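PDB 5XFM: alpha-glucosidase, which hydrolyses glycosides as a family 97 glycoside hydrolase with both beta-L-arabinopyranosidase and alpha-galactosidase activity. Local coordinates for residues I318-A323 and N534-V539. The protein carries 1 engineered substitution. Sequence-based numbering, arbitrary orientation.
Sequences IDFASA and NNLKDV
Asn-534 O, two residues ahead of the Leu-536 that meets Phe-320 and Ala-323, accepts both Lys-537 N and Asp-538 N, each at 2.9 Å, and so ties down the short turn from which the leucine projects. The Asp-538 carboxylate braces the same turn through its two oxygens, each using its syn lone pair. Asn-534 ND2 donates to OD2 of Asp-538 at 2.9 Å, nearly straight at 178° and in its own amide plane; Asn-535 ND2 reaches Asp-538 OD1 at a longer 3.3 Å. Both amide nitrogens also bond to Asn-495 OD1, while Asn-535 OD1 takes Ala-532 N, which fixes how that amide is turned. Asp-538 OD1 also lies 3.0 Å from the acceptor Asn-534 O, an approach that the amide donors probably make tolerable.

Between the two segments the contact is wholly apolar. Leu-536 has its CG opposite the carbonyl carbon (chi1 -83°), and that branch point comes to the edge of the Phe-320 ring, near the ring plane, with CG 3.8 Å from CE1 of Phe-320. CD1 lies alongside the same edge and also reaches Ala-323 CB, at 4.3 Å, one helical turn on. Phe-320 carries its ring trans to the backbone N (chi1 -178°), out from helix 311-324 toward the turn, where it also touches Leu-531 and Thr-298. Met-544 and Lys-548 of helix 541-549 back the leucine.

Strands 295-299 and 526-528 are neighbours in the parallel sheet of the TIM-barrel catalytic domain, and this contact joins the elements that follow them, at the seam where the barrel closes. With no hydrogen bond between them, the segments meet through van der Waals contact alone, over a small area, while the polar network within 534-539 probably steadies the turn that carries the leucine.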
# COMPACT_ATOMS: atom_id res chain seq x y z
N ILE A 318 -23.28 0.64 15.90
CA ILE A 318 -22.72 1.53 16.91
C ILE A 318 -22.69 0.81 18.26
O ILE A 318 -21.69 0.86 18.98
CB ILE A 318 -23.55 2.83 17.00
CG1 ILE A 318 -23.24 3.73 15.80
CG2 ILE A 318 -23.27 3.56 18.30
CD1 ILE A 318 -24.19 4.89 15.64
N ASP A 319 -23.79 0.14 18.59
CA ASP A 319 -23.89 -0.67 19.80
C ASP A 319 -22.85 -1.78 19.80
O ASP A 319 -22.24 -2.07 20.83
CB ASP A 319 -25.29 -1.28 19.93
CG ASP A 319 -26.33 -0.28 20.38
OD1 ASP A 319 -25.96 0.81 20.88
OD2 ASP A 319 -27.54 -0.57 20.22
N PHE A 320 -22.67 -2.41 18.64
CA PHE A 320 -21.71 -3.49 18.48
C PHE A 320 -20.29 -2.97 18.69
O PHE A 320 -19.48 -3.61 19.35
CB PHE A 320 -21.86 -4.14 17.09
CG PHE A 320 -20.93 -5.30 16.85
CD1 PHE A 320 -20.78 -6.29 17.80
CD2 PHE A 320 -20.21 -5.39 15.67
CE1 PHE A 320 -19.93 -7.36 17.58
CE2 PHE A 320 -19.35 -6.46 15.45
CZ PHE A 320 -19.21 -7.44 16.41
N ALA A 321 -20.00 -1.79 18.15
CA ALA A 321 -18.71 -1.15 18.38
C ALA A 321 -18.51 -0.92 19.87
O ALA A 321 -17.44 -1.20 20.41
CB ALA A 321 -18.60 0.15 17.62
N SER A 322 -19.54 -0.41 20.54
CA SER A 322 -19.46 -0.17 21.98
C SER A 322 -19.17 -1.46 22.75
O SER A 322 -18.34 -1.48 23.65
CB SER A 322 -20.76 0.45 22.48
OG SER A 322 -20.62 0.90 23.81
N ALA A 323 -19.86 -2.53 22.38
CA ALA A 323 -19.68 -3.83 23.02
C ALA A 323 -18.29 -4.40 22.76
O ALA A 323 -17.72 -5.09 23.60
CB ALA A 323 -20.75 -4.81 22.54
N ASN A 534 -23.97 -10.55 15.09
CA ASN A 534 -24.25 -11.98 15.27
C ASN A 534 -23.01 -12.80 15.63
O ASN A 534 -23.13 -13.90 16.16
CB ASN A 534 -24.90 -12.54 14.00
CG ASN A 534 -24.06 -12.30 12.77
OD1 ASN A 534 -24.04 -11.20 12.22
ND2 ASN A 534 -23.38 -13.34 12.30
N ASN A 535 -21.82 -12.26 15.35
CA ASN A 535 -20.58 -12.96 15.68
C ASN A 535 -20.40 -13.11 17.18
O ASN A 535 -19.68 -14.00 17.64
CB ASN A 535 -19.37 -12.26 15.08
CG ASN A 535 -19.37 -12.29 13.56
OD1 ASN A 535 -18.68 -11.50 12.92
ND2 ASN A 535 -20.16 -13.20 12.98
N LEU A 536 -21.04 -12.25 17.97
CA LEU A 536 -20.91 -12.41 19.41
C LEU A 536 -21.69 -13.64 19.88
O LEU A 536 -21.50 -14.10 21.00
CB LEU A 536 -21.38 -11.16 20.15
CG LEU A 536 -20.34 -10.04 20.24
CD1 LEU A 536 -20.90 -8.87 21.03
CD2 LEU A 536 -19.05 -10.55 20.86
N LYS A 537 -22.55 -14.18 19.01
CA LYS A 537 -23.29 -15.40 19.32
C LYS A 537 -22.83 -16.65 18.56
O LYS A 537 -22.85 -17.75 19.12
CB LYS A 537 -24.78 -15.18 19.06
CG LYS A 537 -25.44 -14.10 19.92
CD LYS A 537 -25.52 -14.52 21.39
CE LYS A 537 -26.24 -13.47 22.22
NZ LYS A 537 -25.44 -12.22 22.35
N ASP A 538 -22.41 -16.50 17.30
CA ASP A 538 -22.11 -17.68 16.48
C ASP A 538 -20.62 -17.88 16.19
O ASP A 538 -20.24 -18.70 15.36
CB ASP A 538 -22.88 -17.62 15.15
CG ASP A 538 -22.62 -16.34 14.36
OD1 ASP A 538 -21.50 -15.78 14.45
OD2 ASP A 538 -23.53 -15.91 13.62
N VAL A 539 -19.78 -17.13 16.90
CA VAL A 539 -18.33 -17.29 16.79
C VAL A 539 -17.76 -17.68 18.15
O VAL A 539 -18.13 -17.08 19.16
CB VAL A 539 -17.66 -16.00 16.28
CG1 VAL A 539 -16.14 -16.13 16.28
CG2 VAL A 539 -18.18 -15.65 14.89